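Side-chain contacts in ubiquinone biosynthesis accessory factor UbiJ (Escherichia coli, PDB 6H6O), which is required for aerobic ubiquinone biosynthesis, binding its hydrophobic intermediates through the SCP2 domain and stabilising the Ubi complex: residues A[60-65]-A[69-74]; A[86-91]-A[99-104]. All blocks are in the same frame, centred on the assembly; numbering follows the deposited sequence. Where two conformers were deposited one is given.

Interaction 1 of 2, residues A[60-65]-A[69-74]; sequences ILVFSE and DVLGEW. With CA (calcium ion), chain I.
Trp74, just past the end of strand 68-71, lays its indole against Val62 and Ile60 of strand 58-63. Val62 CG2 sits over one face of the ring, 4.2 Å from the centroid of the six-membered ring and 28° off its normal, a CH-pi contact for which the short, branched valine is well suited, since it can set one methyl over the ring. CG anti to the backbone N (chi1 -171°) carries the indole over toward Val62. Trp74 CB packs 3.7 Å from Ile60 CG1. The other branch, Ile60 CG2, lies 3.9 Å from Trp74 CG, and Ile60 CD1 runs on to the backbone of Glu73. On the sheet face that carries Ile60, Val62 and Asp69, Leu71 CD1 meets Val62 CG2, while Leu61 and Val70 point to the opposite face of the sheet and pack on Leu26.

Between the strands Ile60 pairs with Leu71 and Val62 with Asp69, each through two hydrogen bonds; the straightest runs from Asp69 N to Val62 O (2.9 Å, 171°). Water 1 donates to both Val62 O and Asp69 OD2, which would steady the carboxylate's rotation. Asp69 OD1 binds calcium at 2.5 Å, a fitting hard anionic ligand; Glu23 and four waters also bind the ion, and water 2 among them donates to Val70 O. This is an antiparallel beta hairpin of the SCP2-domain sheet, with a calcium site on its outermost strand.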
loop_
_atom_site.group_PDB
_atom_site.type_symbol
_atom_site.label_atom_id
_atom_site.label_comp_id
_atom_site.label_asym_id
_atom_site.label_seq_id
_atom_site.Cartn_x
_atom_site.Cartn_y
_atom_site.Cartn_z
ATOM N N ILE A 60 -11.752 0.581 5.510
ATOM C CA ILE A 60 -13.136 0.134 5.382
ATOM C C ILE A 60 -13.525 0.222 3.903
ATOM O O ILE A 60 -13.374 1.267 3.284
ATOM C CB ILE A 60 -14.076 0.904 6.337
ATOM C CG1 ILE A 60 -13.613 0.764 7.829
ATOM C CG2 ILE A 60 -15.522 0.392 6.176
ATOM C CD1 ILE A 60 -12.796 1.926 8.357
ATOM N N LEU A 61 -13.958 -0.903 3.342
ATOM C CA LEU A 61 -14.357 -1.019 1.935
ATOM C C LEU A 61 -15.886 -1.105 1.881
ATOM O O LEU A 61 -16.474 -1.990 2.524
ATOM C CB LEU A 61 -13.738 -2.276 1.308
ATOM C CG LEU A 61 -12.274 -2.195 0.790
ATOM C CD1 LEU A 61 -11.298 -1.714 1.845
ATOM C CD2 LEU A 61 -11.831 -3.544 0.243
ATOM N N VAL A 62 -16.528 -0.179 1.161
ATOM C CA VAL A 62 -18.011 -0.166 1.039
ATOM C C VAL A 62 -18.331 -0.420 -0.419
ATOM O O VAL A 62 -18.036 0.424 -1.260
ATOM C CB VAL A 62 -18.637 1.170 1.533
ATOM C CG1 VAL A 62 -20.159 1.117 1.430
ATOM C CG2 VAL A 62 -18.185 1.495 2.962
ATOM N N PHE A 63 -18.954 -1.562 -0.711
ATOM C CA PHE A 63 -19.238 -1.974 -2.081
ATOM C C PHE A 63 -20.597 -1.511 -2.617
ATOM O O PHE A 63 -21.633 -1.861 -2.055
ATOM C CB PHE A 63 -19.089 -3.501 -2.220
ATOM C CG PHE A 63 -17.719 -4.026 -1.868
ATOM C CD1 PHE A 63 -16.723 -4.127 -2.840
ATOM C CD2 PHE A 63 -17.420 -4.421 -0.566
ATOM C CE1 PHE A 63 -15.435 -4.598 -2.509
ATOM C CE2 PHE A 63 -16.142 -4.890 -0.236
ATOM C CZ PHE A 63 -15.155 -4.980 -1.215
ATOM N N SER A 64 -20.587 -0.726 -3.715
ATOM C CA SER A 64 -21.818 -0.304 -4.384
ATOM C C SER A 64 -21.794 -0.867 -5.826
ATOM O O SER A 64 -20.843 -1.568 -6.180
ATOM C CB SER A 64 -22.003 1.216 -4.328
ATOM O OG SER A 64 -21.077 1.929 -5.126
ATOM N N GLU A 65 -22.833 -0.611 -6.631
ATOM C CA GLU A 65 -22.905 -1.150 -7.992
ATOM C C GLU A 65 -21.797 -0.605 -8.931
ATOM O O GLU A 65 -21.238 -1.374 -9.685
ATOM C CB GLU A 65 -24.296 -0.971 -8.613
ATOM C CG GLU A 65 -24.506 -1.862 -9.833
ATOM C CD GLU A 65 -25.639 -1.481 -10.762
ATOM O OE1 GLU A 65 -26.317 -2.400 -11.277
ATOM O OE2 GLU A 65 -25.826 -0.267 -11.004
ATOM N N ASP A 69 -15.911 2.164 -2.262
ATOM C CA ASP A 69 -15.402 3.327 -1.583
ATOM C C ASP A 69 -14.528 2.851 -0.444
ATOM O O ASP A 69 -14.860 1.867 0.218
ATOM C CB ASP A 69 -16.549 4.215 -1.091
ATOM C CG ASP A 69 -17.114 5.015 -2.236
ATOM O OD1 ASP A 69 -16.476 6.018 -2.629
ATOM O OD2 ASP A 69 -18.130 4.584 -2.812
ATOM N N VAL A 70 -13.361 3.508 -0.270
ATOM C CA VAL A 70 -12.437 3.164 0.790
ATOM C C VAL A 70 -12.414 4.336 1.781
ATOM O O VAL A 70 -12.260 5.489 1.363
ATOM C CB VAL A 70 -11.019 2.765 0.297
ATOM C CG1 VAL A 70 -10.135 2.347 1.466
ATOM C CG2 VAL A 70 -11.099 1.628 -0.726
ATOM N N LEU A 71 -12.572 4.033 3.070
ATOM C CA LEU A 71 -12.568 5.021 4.157
ATOM C C LEU A 71 -11.560 4.607 5.217
ATOM O O LEU A 71 -11.225 3.434 5.330
ATOM C CB LEU A 71 -13.969 5.157 4.773
ATOM C CG LEU A 71 -15.029 5.854 3.920
ATOM C CD1 LEU A 71 -16.086 4.862 3.463
ATOM C CD2 LEU A 71 -15.646 6.977 4.685
ATOM N N GLY A 72 -11.092 5.575 5.984
ATOM C CA GLY A 72 -10.135 5.333 7.056
ATOM C C GLY A 72 -10.819 5.211 8.400
ATOM O O GLY A 72 -10.195 4.756 9.361
ATOM N N GLU A 73 -12.110 5.575 8.475
ATOM C CA GLU A 73 -12.920 5.492 9.690
ATOM C C GLU A 73 -14.312 5.047 9.288
ATOM O O GLU A 73 -14.769 5.355 8.182
ATOM C CB GLU A 73 -13.020 6.887 10.387
ATOM C CG GLU A 73 -11.727 7.453 10.951
ATOM C CD GLU A 73 -11.106 6.762 12.153
ATOM O OE1 GLU A 73 -11.833 6.051 12.886
ATOM O OE2 GLU A 73 -9.891 6.963 12.383
ATOM N N TRP A 74 -15.013 4.370 10.209
ATOM C CA TRP A 74 -16.393 3.931 10.014
ATOM C C TRP A 74 -17.099 3.820 11.350
ATOM O O TRP A 74 -16.780 2.931 12.136
ATOM C CB TRP A 74 -16.438 2.580 9.276
ATOM C CG TRP A 74 -17.805 2.157 8.849
ATOM C CD1 TRP A 74 -18.583 1.199 9.423
ATOM C CD2 TRP A 74 -18.552 2.672 7.737
ATOM N NE1 TRP A 74 -19.770 1.071 8.728
ATOM C CE2 TRP A 74 -19.770 1.954 7.680
ATOM C CE3 TRP A 74 -18.298 3.658 6.761
ATOM C CZ2 TRP A 74 -20.739 2.201 6.706
ATOM C CZ3 TRP A 74 -19.251 3.886 5.778
ATOM C CH2 TRP A 74 -20.451 3.155 5.748
HETATM CA CA CA I . -14.459 7.421 -2.265
HETATM O O HOH W 1 -19.621 2.498 -2.266
HETATM O O HOH W 2 -14.228 7.135 0.135
HETATM O O HOH W 3 -15.703 9.155 -1.203
HETATM O O HOH W 4 -15.187 8.367 -4.111
HETATM O O HOH W 5 -12.605 8.678 -2.196
#

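Interaction 2 of 2, residues A[86-91]-A[99-104]; sequences ASVLPK and TALIRS
Leu101 meets Val88 and Lys91 through apolar contacts alone, its two methyls taking different parts. Leu101 CD1 reaches Val88 CG1 at 3.8 Å, the side chains approaching tip to tip. The same methyl also lies 3.8 Å from Lys91 CB, and thus rests between the two residues of segment 86-91. Leu101 CD2 meets the lysine farther along, 3.9 Å from Lys91 CD. Leucine suits this place because its fork offers one methyl to each level of the lysine chain, whereas the short, beta-branched Val88 presents a single methyl to the buried end of the contact.

The polar part concerns the end of Lys91. Its side chain crosses Leu101 at about a right angle; extended beyond CG, it places CB and CD alongside the two leucine methyls and carries NZ beyond them to Glu106. There NZ forms a salt bridge with Glu106, on which Leu101 also packs. Lysine therefore serves twice, with methylenes for packing and a charge for the acidic partner.

Backbone bonds hold the touching residues in place. Lys91 N bonds to Val88 O at 2.9 Å within the 3-10 segment, and this three-residue step brings both side chains round to face Leu101. A backbone hydrogen bond of Leu101 with Leu107 ties the helix to strand 107-111 beside the touching residue. Ala86 packs on Ala86, and Ser87 and Pro90 on Gly54, of the second subunit. The Leu101 packing on Val88 and Lys91 joins the connection after strand 80-84 to helix 95-104, which leads into strand 107-111, outermost in this chain's sheet of the SCP2 domain.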
loop_
_atom_site.group_PDB
_atom_site.type_symbol
_atom_site.label_atom_id
_atom_site.label_comp_id
_atom_site.label_asym_id
_atom_site.label_seq_id
_atom_site.Cartn_x
_atom_site.Cartn_y
_atom_site.Cartn_z
ATOM N N ALA A 86 0.155 -7.347 6.599
ATOM C CA ALA A 86 0.094 -6.939 5.187
ATOM C C ALA A 86 0.584 -8.026 4.222
ATOM O O ALA A 86 0.013 -8.171 3.146
ATOM C CB ALA A 86 0.898 -5.666 4.978
ATOM N N SER A 87 1.620 -8.805 4.622
ATOM C CA SER A 87 2.239 -9.847 3.805
ATOM C C SER A 87 1.292 -11.020 3.483
ATOM O O SER A 87 1.670 -11.883 2.698
ATOM C CB SER A 87 3.560 -10.323 4.411
ATOM O OG SER A 87 3.351 -10.926 5.674
ATOM N N VAL A 88 0.068 -11.046 4.063
ATOM C CA VAL A 88 -0.928 -12.077 3.757
ATOM C C VAL A 88 -1.573 -11.785 2.371
ATOM O O VAL A 88 -1.961 -12.719 1.679
ATOM C CB VAL A 88 -1.961 -12.234 4.916
ATOM C CG1 VAL A 88 -3.098 -13.189 4.556
ATOM C CG2 VAL A 88 -1.275 -12.695 6.198
ATOM N N LEU A 89 -1.678 -10.494 1.971
ATOM C CA LEU A 89 -2.285 -10.038 0.702
ATOM C C LEU A 89 -1.768 -10.782 -0.564
ATOM O O LEU A 89 -2.605 -11.320 -1.290
ATOM C CB LEU A 89 -2.164 -8.502 0.547
ATOM C CG LEU A 89 -2.667 -7.846 -0.747
ATOM C CD1 LEU A 89 -4.185 -7.967 -0.893
ATOM C CD2 LEU A 89 -2.251 -6.377 -0.802
ATOM N N PRO A 90 -0.445 -10.912 -0.845
ATOM C CA PRO A 90 -0.041 -11.671 -2.049
ATOM C C PRO A 90 -0.379 -13.170 -1.996
ATOM O O PRO A 90 -0.259 -13.858 -3.013
ATOM C CB PRO A 90 1.466 -11.417 -2.153
ATOM C CG PRO A 90 1.887 -11.076 -0.784
ATOM C CD PRO A 90 0.733 -10.389 -0.119
ATOM N N LYS A 91 -0.825 -13.676 -0.822
ATOM C CA LYS A 91 -1.188 -15.093 -0.643
ATOM C C LYS A 91 -2.649 -15.374 -0.966
ATOM O O LYS A 91 -3.005 -16.540 -1.140
ATOM C CB LYS A 91 -0.906 -15.574 0.789
ATOM C CG LYS A 91 0.555 -15.530 1.199
ATOM C CD LYS A 91 0.732 -15.874 2.643
ATOM C CE LYS A 91 2.173 -15.733 3.058
ATOM N NZ LYS A 91 2.374 -16.167 4.457
ATOM N N THR A 99 -8.849 -20.448 2.824
ATOM C CA THR A 99 -9.199 -21.449 3.840
ATOM C C THR A 99 -7.957 -21.849 4.655
ATOM O O THR A 99 -8.041 -21.933 5.881
ATOM C CB THR A 99 -9.900 -22.681 3.204
ATOM O OG1 THR A 99 -10.866 -22.237 2.253
ATOM C CG2 THR A 99 -10.597 -23.551 4.236
ATOM N N ALA A 100 -6.811 -22.069 3.972
ATOM C CA ALA A 100 -5.545 -22.420 4.622
ATOM C C ALA A 100 -5.076 -21.286 5.537
ATOM O O ALA A 100 -4.623 -21.560 6.646
ATOM C CB ALA A 100 -4.484 -22.744 3.584
ATOM N N LEU A 101 -5.242 -20.009 5.095
ATOM C CA LEU A 101 -4.848 -18.839 5.894
ATOM C C LEU A 101 -5.707 -18.678 7.134
ATOM O O LEU A 101 -5.189 -18.324 8.193
ATOM C CB LEU A 101 -4.816 -17.558 5.052
ATOM C CG LEU A 101 -3.691 -17.521 3.982
ATOM C CD1 LEU A 101 -3.932 -16.492 2.942
ATOM C CD2 LEU A 101 -2.295 -17.388 4.596
ATOM N N ILE A 102 -7.012 -18.978 7.022
ATOM C CA ILE A 102 -7.918 -18.926 8.170
ATOM C C ILE A 102 -7.553 -20.055 9.152
ATOM O O ILE A 102 -7.412 -19.803 10.352
ATOM C CB ILE A 102 -9.410 -18.935 7.740
ATOM C CG1 ILE A 102 -9.769 -17.600 7.035
ATOM C CG2 ILE A 102 -10.335 -19.174 8.954
ATOM C CD1 ILE A 102 -11.054 -17.639 6.108
ATOM N N ARG A 103 -7.334 -21.286 8.625
ATOM C CA ARG A 103 -6.942 -22.446 9.433
ATOM C C ARG A 103 -5.621 -22.208 10.193
ATOM O O ARG A 103 -5.529 -22.536 11.375
ATOM C CB ARG A 103 -6.851 -23.708 8.552
ATOM C CG ARG A 103 -6.653 -24.992 9.353
ATOM C CD ARG A 103 -6.537 -26.228 8.475
ATOM N NE ARG A 103 -7.770 -26.518 7.747
ATOM C CZ ARG A 103 -8.756 -27.290 8.195
ATOM N NH1 ARG A 103 -9.842 -27.477 7.462
ATOM N NH2 ARG A 103 -8.668 -27.869 9.389
ATOM N N SER A 104 -4.615 -21.612 9.530
ATOM C CA SER A 104 -3.323 -21.360 10.165
ATOM C C SER A 104 -3.336 -20.178 11.159
ATOM O O SER A 104 -2.364 -19.992 11.893
ATOM C CB SER A 104 -2.247 -21.144 9.102
ATOM O OG SER A 104 -2.478 -19.927 8.411
#

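Overall arrangement
Interaction 1 and interaction 2 lie on opposite sides of the chain's centre, with their own centres 22 Å apart and their nearest atoms about 9 Å apart. This chain is the SCP2-domain part of the full protein, and they follow in series along it: the hairpin of 60-65 and 69-74 includes one outermost strand of the five-stranded sheet, whereas 86-91 and 99-104 belong to the connection toward the other, strand 107-111. Asp69 places interaction 1 directly at a calcium site. A bound hydroxybutanedioic acid lies about 9 Å from the Trp74 side chain, and one lies about 7 Å from the Val88 side chain. Interaction 2 borders the second subunit; interaction 1 does not.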